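Local atomic coordinates of putative acetoin utilization protein, acetoin dehydrogenase (Thermus thermophilus, PDB entry 5AWE), a protein that is of unknown function but pairs two CBS domains with an ACT domain, a combination consistent with a regulatory, small-molecule-sensing role. Residues 139-144 with 205-210; 167-172 with 181-186. All blocks are in the same frame, centred on the assembly; numbering follows the deposited sequence.

Contact 1: 139-144 with 205-210; sequences GGLRIT and VDVRPG
Thr144 O accepts two backbone N-H groups, that of Val205 at 3.0 Å from its N and, weakly, that of Asp206 at 3.4 Å from its N. Two residues thus stand opposite one, a classic beta bulge at this end of the antiparallel pairing. Thr144 OG1, anti to the carbonyl carbon (chi1 -58°), gives a weak 2.9 Å bond to Asp206 OD1, while CG2 rests on Val205 CB. A valine in place of Thr144 would probably leave Asp206 OD1 without this hydroxyl donor and its carboxylate freer to turn. Water 1 sits 2.8 Å from Arg142 O and can donate to it and, weakly, to Asp206 OD1, though perhaps not to both at once. Here Arg142 and Arg208 run side by side, their guanidinium planes 75° apart and Arg142 NH1 3.8 Å from Arg208 NE; Glu95 of the second subunit binds Arg142 NE, which would offset this crowding of charge. Gly210 N meets Gly140 O at 2.8 Å from above the carbonyl plane. On the other face Leu141 CD1 reaches Val207 CG1, and Leu141 and Ile143 pack on helix 193-199. Strand 141-148 lies between strand 203-209 and strand 178-186, where Leu141 and Ile143 bond the backbones of Val185 and Met183.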
loop_
_atom_site.group_PDB
_atom_site.type_symbol
_atom_site.label_atom_id
_atom_site.label_comp_id
_atom_site.label_asym_id
_atom_site.label_seq_id
_atom_site.Cartn_x
_atom_site.Cartn_y
_atom_site.Cartn_z
ATOM N N GLY A 139 5.641 2.818 -49.661
ATOM C CA GLY A 139 4.876 2.056 -50.628
ATOM C C GLY A 139 5.795 1.356 -51.621
ATOM O O GLY A 139 6.847 0.827 -51.252
ATOM N N GLY A 140 5.406 1.349 -52.888
ATOM C CA GLY A 140 6.178 0.620 -53.870
ATOM C C GLY A 140 5.953 -0.868 -53.709
ATOM O O GLY A 140 4.852 -1.291 -53.360
ATOM N N LEU A 141 6.991 -1.660 -53.964
ATOM C CA LEU A 141 6.886 -3.109 -53.874
ATOM C C LEU A 141 7.939 -3.706 -52.966
ATOM O O LEU A 141 9.109 -3.327 -53.013
ATOM C CB LEU A 141 7.006 -3.756 -55.259
ATOM C CG LEU A 141 5.856 -3.546 -56.247
ATOM C CD1 LEU A 141 6.026 -4.496 -57.444
ATOM C CD2 LEU A 141 4.539 -3.810 -55.548
ATOM N N ARG A 142 7.509 -4.655 -52.147
ATOM C CA ARG A 142 8.419 -5.460 -51.356
ATOM C C ARG A 142 8.679 -6.772 -52.100
ATOM O O ARG A 142 7.779 -7.595 -52.273
ATOM C CB ARG A 142 7.799 -5.725 -49.987
ATOM C CG ARG A 142 8.622 -6.598 -49.064
ATOM C CD ARG A 142 7.804 -6.956 -47.833
ATOM N NE ARG A 142 8.590 -7.587 -46.783
ATOM C CZ ARG A 142 8.688 -8.900 -46.613
ATOM N NH1 ARG A 142 8.051 -9.722 -47.436
ATOM N NH2 ARG A 142 9.392 -9.392 -45.596
ATOM N N ILE A 143 9.912 -6.956 -52.552
ATOM C CA ILE A 143 10.248 -8.093 -53.399
ATOM C C ILE A 143 11.264 -8.983 -52.700
ATOM O O ILE A 143 12.383 -8.554 -52.416
ATOM C CB ILE A 143 10.841 -7.618 -54.758
ATOM C CG1 ILE A 143 9.834 -6.708 -55.473
ATOM C CG2 ILE A 143 11.191 -8.822 -55.646
ATOM C CD1 ILE A 143 10.363 -6.091 -56.756
ATOM N N THR A 144 10.871 -10.219 -52.414
ATOM C CA THR A 144 11.837 -11.233 -52.017
ATOM C C THR A 144 12.352 -11.898 -53.278
ATOM O O THR A 144 11.570 -12.410 -54.077
ATOM C CB THR A 144 11.212 -12.313 -51.127
ATOM O OG1 THR A 144 10.639 -11.704 -49.966
ATOM C CG2 THR A 144 12.274 -13.307 -50.686
ATOM N N VAL A 205 10.817 -14.850 -55.597
ATOM C CA VAL A 205 10.129 -15.671 -54.612
ATOM C C VAL A 205 8.710 -15.182 -54.331
ATOM O O VAL A 205 7.757 -15.964 -54.396
ATOM C CB VAL A 205 10.919 -15.717 -53.287
ATOM C CG1 VAL A 205 10.215 -16.625 -52.296
ATOM C CG2 VAL A 205 12.336 -16.213 -53.544
ATOM N N ASP A 206 8.561 -13.896 -54.022
ATOM C CA ASP A 206 7.226 -13.329 -53.842
ATOM C C ASP A 206 7.189 -11.805 -53.897
ATOM O O ASP A 206 8.221 -11.143 -53.825
ATOM C CB ASP A 206 6.627 -13.796 -52.516
ATOM C CG ASP A 206 7.000 -12.896 -51.368
ATOM O OD1 ASP A 206 8.203 -12.610 -51.211
ATOM O OD2 ASP A 206 6.089 -12.466 -50.631
ATOM N N VAL A 207 5.984 -11.257 -54.026
ATOM C CA VAL A 207 5.797 -9.823 -54.201
ATOM C C VAL A 207 4.540 -9.308 -53.494
ATOM O O VAL A 207 3.429 -9.801 -53.723
ATOM C CB VAL A 207 5.687 -9.465 -55.692
ATOM C CG1 VAL A 207 5.470 -7.965 -55.851
ATOM C CG2 VAL A 207 6.940 -9.910 -56.426
ATOM N N ARG A 208 4.718 -8.308 -52.639
ATOM C CA ARG A 208 3.584 -7.609 -52.058
ATOM C C ARG A 208 3.841 -6.109 -51.987
ATOM O O ARG A 208 4.970 -5.659 -52.189
ATOM C CB ARG A 208 3.271 -8.155 -50.661
ATOM C CG ARG A 208 4.473 -8.351 -49.771
ATOM C CD ARG A 208 4.719 -9.833 -49.571
ATOM N NE ARG A 208 4.349 -10.274 -48.232
ATOM C CZ ARG A 208 3.105 -10.512 -47.832
ATOM N NH1 ARG A 208 2.879 -10.913 -46.589
ATOM N NH2 ARG A 208 2.090 -10.349 -48.670
ATOM N N PRO A 209 2.786 -5.317 -51.722
ATOM C CA PRO A 209 2.870 -3.855 -51.618
ATOM C C PRO A 209 3.820 -3.386 -50.523
ATOM O O PRO A 209 3.846 -3.946 -49.427
ATOM C CB PRO A 209 1.429 -3.429 -51.337
ATOM C CG PRO A 209 0.607 -4.527 -51.925
ATOM C CD PRO A 209 1.388 -5.777 -51.649
ATOM N N GLY A 210 4.602 -2.357 -50.830
ATOM C CA GLY A 210 5.491 -1.780 -49.841
ATOM C C GLY A 210 4.784 -1.494 -48.529
ATOM O O GLY A 210 5.339 -1.836 -47.465
ATOM O OXT GLY A 210 3.679 -0.918 -48.557
HETATM O O HOH W 1 7.621 -9.953 -50.716
#

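Contact 2: 167-172 with 181-186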
loop_
_atom_site.group_PDB
_atom_site.type_symbol
_atom_site.label_atom_id
_atom_site.label_comp_id
_atom_site.label_asym_id
_atom_site.label_seq_id
_atom_site.Cartn_x
_atom_site.Cartn_y
_atom_site.Cartn_z
ATOM N N VAL A 167 15.417 1.297 -52.806
ATOM C CA VAL A 167 15.570 2.096 -51.588
ATOM C C VAL A 167 16.297 1.330 -50.480
ATOM O O VAL A 167 17.009 1.926 -49.662
ATOM C CB VAL A 167 14.192 2.575 -51.077
ATOM C CG1 VAL A 167 14.330 3.275 -49.738
ATOM C CG2 VAL A 167 13.586 3.533 -52.094
ATOM N N SER A 168 16.123 0.009 -50.456
ATOM C CA SER A 168 16.829 -0.818 -49.485
ATOM C C SER A 168 16.824 -2.295 -49.833
ATOM O O SER A 168 15.876 -2.814 -50.424
ATOM C CB SER A 168 16.236 -0.634 -48.082
ATOM O OG SER A 168 14.931 -1.176 -48.017
ATOM N N ILE A 169 17.904 -2.961 -49.446
ATOM C CA ILE A 169 18.050 -4.397 -49.626
ATOM C C ILE A 169 18.438 -5.012 -48.292
ATOM O O ILE A 169 19.345 -4.511 -47.612
ATOM C CB ILE A 169 19.141 -4.718 -50.676
ATOM C CG1 ILE A 169 18.667 -4.269 -52.060
ATOM C CG2 ILE A 169 19.446 -6.206 -50.690
ATOM C CD1 ILE A 169 19.757 -4.271 -53.113
ATOM N N ALA A 170 17.738 -6.082 -47.917
ATOM C CA ALA A 170 18.126 -6.890 -46.764
ATOM C C ALA A 170 18.284 -8.362 -47.143
ATOM O O ALA A 170 17.626 -8.857 -48.081
ATOM C CB ALA A 170 17.104 -6.746 -45.654
ATOM N N THR A 171 19.160 -9.058 -46.412
ATOM C CA THR A 171 19.361 -10.494 -46.615
ATOM C C THR A 171 18.454 -11.299 -45.689
ATOM O O THR A 171 18.717 -11.403 -44.496
ATOM C CB THR A 171 20.829 -10.904 -46.335
ATOM O OG1 THR A 171 21.696 -10.175 -47.204
ATOM C CG2 THR A 171 21.033 -12.399 -46.576
ATOM N N ALA A 172 17.386 -11.870 -46.234
ATOM C CA ALA A 172 16.488 -12.678 -45.415
ATOM C C ALA A 172 17.175 -13.969 -44.990
ATOM O O ALA A 172 16.912 -14.487 -43.904
ATOM C CB ALA A 172 15.210 -12.996 -46.179
ATOM N N LEU A 181 17.102 -12.078 -50.864
ATOM C CA LEU A 181 17.023 -10.650 -50.591
ATOM C C LEU A 181 15.584 -10.189 -50.412
ATOM O O LEU A 181 14.686 -10.603 -51.152
ATOM C CB LEU A 181 17.673 -9.857 -51.737
ATOM C CG LEU A 181 19.094 -10.288 -52.117
ATOM C CD1 LEU A 181 19.557 -9.506 -53.337
ATOM C CD2 LEU A 181 20.037 -10.071 -50.930
ATOM N N VAL A 182 15.368 -9.327 -49.427
ATOM C CA VAL A 182 14.129 -8.571 -49.361
ATOM C C VAL A 182 14.453 -7.164 -49.839
ATOM O O VAL A 182 15.308 -6.471 -49.271
ATOM C CB VAL A 182 13.542 -8.554 -47.911
ATOM C CG1 VAL A 182 12.276 -7.715 -47.856
ATOM C CG2 VAL A 182 13.219 -9.976 -47.473
HETATM N N MSE A 183 13.790 -6.758 -50.912
HETATM C CA MSE A 183 14.177 -5.551 -51.630
HETATM C C MSE A 183 12.953 -4.663 -51.744
HETATM O O MSE A 183 11.872 -5.134 -52.082
HETATM C CB MSE A 183 14.703 -5.918 -53.031
HETATM C CG MSE A 183 15.341 -4.764 -53.810
HETATM SE SE MSE A 183 15.655 -5.168 -55.565
HETATM C CE MSE A 183 17.115 -4.401 -55.788
ATOM N N ARG A 184 13.113 -3.382 -51.440
ATOM C CA ARG A 184 12.025 -2.442 -51.627
ATOM C C ARG A 184 12.353 -1.509 -52.766
ATOM O O ARG A 184 13.406 -0.879 -52.779
ATOM C CB ARG A 184 11.762 -1.664 -50.333
ATOM C CG ARG A 184 10.972 -2.487 -49.335
ATOM C CD ARG A 184 10.898 -1.860 -47.967
ATOM N NE ARG A 184 10.250 -2.779 -47.028
ATOM C CZ ARG A 184 8.931 -2.912 -46.892
ATOM N NH1 ARG A 184 8.103 -2.184 -47.632
ATOM N NH2 ARG A 184 8.435 -3.770 -46.011
ATOM N N VAL A 185 11.455 -1.453 -53.739
ATOM C CA VAL A 185 11.669 -0.649 -54.929
ATOM C C VAL A 185 10.512 0.328 -55.077
ATOM O O VAL A 185 9.381 0.028 -54.680
ATOM C CB VAL A 185 11.763 -1.535 -56.193
ATOM C CG1 VAL A 185 13.002 -2.453 -56.101
ATOM C CG2 VAL A 185 10.487 -2.369 -56.340
ATOM N N VAL A 186 10.805 1.502 -55.631
ATOM C CA VAL A 186 9.808 2.554 -55.766
ATOM C C VAL A 186 9.948 3.279 -57.095
ATOM O O VAL A 186 10.925 3.083 -57.828
ATOM C CB VAL A 186 9.940 3.614 -54.651
ATOM C CG1 VAL A 186 9.732 2.976 -53.275
ATOM C CG2 VAL A 186 11.305 4.280 -54.743
HETATM O O HOH W 2 14.355 -4.161 -47.638
#
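Ile169 packs against both Leu181 and Met183 on the tight, apolar face of this antiparallel hairpin. With CG1 anti to the carbonyl carbon (chi1 -68°), the isoleucine sends its long branch alongside Met183, a selenomethionine pointing the same way, so that Ile169 CD1 meets Met183 CE at 3.8 Å. Its other branch, CG2, crosses obliquely to Leu181 CD2 at 3.9 Å. Helix 153-158 covers part of this layer, with Leu154 on Ile169 and Met157 on both Leu181 and Met183. Closer still, at one end of the pairing, Val167 CG2 meets Val186 CG2 at 3.6 Å, the two side chains crossing at about a right angle.

The face of Ser168, Ala170, Val182 and Arg184 is more mixed and holds a bridging water. Ala170 offers a methyl, its CB 4.0 Å from Val182 O, and Ala172 CB rests on Val182 CG2. Ser168 OG is held by Leu134 O, and water 2 donates to it and to Val182 O, 3.0 Å from the water; this carbonyl also accepts Ala170 N, so two donors hold it. The extended Arg184 chain leads its guanidinium away from the partner strand, to Gly210 O.

Between the faces the backbones are firmly joined: Val182 N to Ala170 O is 2.7 Å, and Val167 N points almost straight at Arg184 O (177° at the hydrogen). Strand 165-175 also bonds the second subunit through the backbone of Ile169 and Thr171, and Thr171 OG1 pairs with Val167 O of that subunit. The chemistry, apolar round Ile169 and mixed round Ser168 and Arg184, implies a hairpin built into a subunit interface: Ile169 meets its counterpart in the second subunit, and Arg184 pairs with Glu95 there.

In the fold
Both contacts hold neighbouring strands of one four-stranded antiparallel sheet, whose strand and helix order is the ferredoxin-like fold of ACT domains. Contact 2 is buried and joins sequence neighbours in a hairpin that forms part of the subunit interface; contact 1 is only partly buried and brings together the beginning and end of the domain. Their centres lie about 9 Å apart, linked where strands 141-148 and 178-186 adjoin, with Arg142 CD packed on Arg184 NH2. Backbone bonds join both pairs; apolar packing adds most to contact 2, whereas charges, a bulge and water mark contact 1. Glu95 of the second subunit connects the two by binding both Arg142 and Arg184.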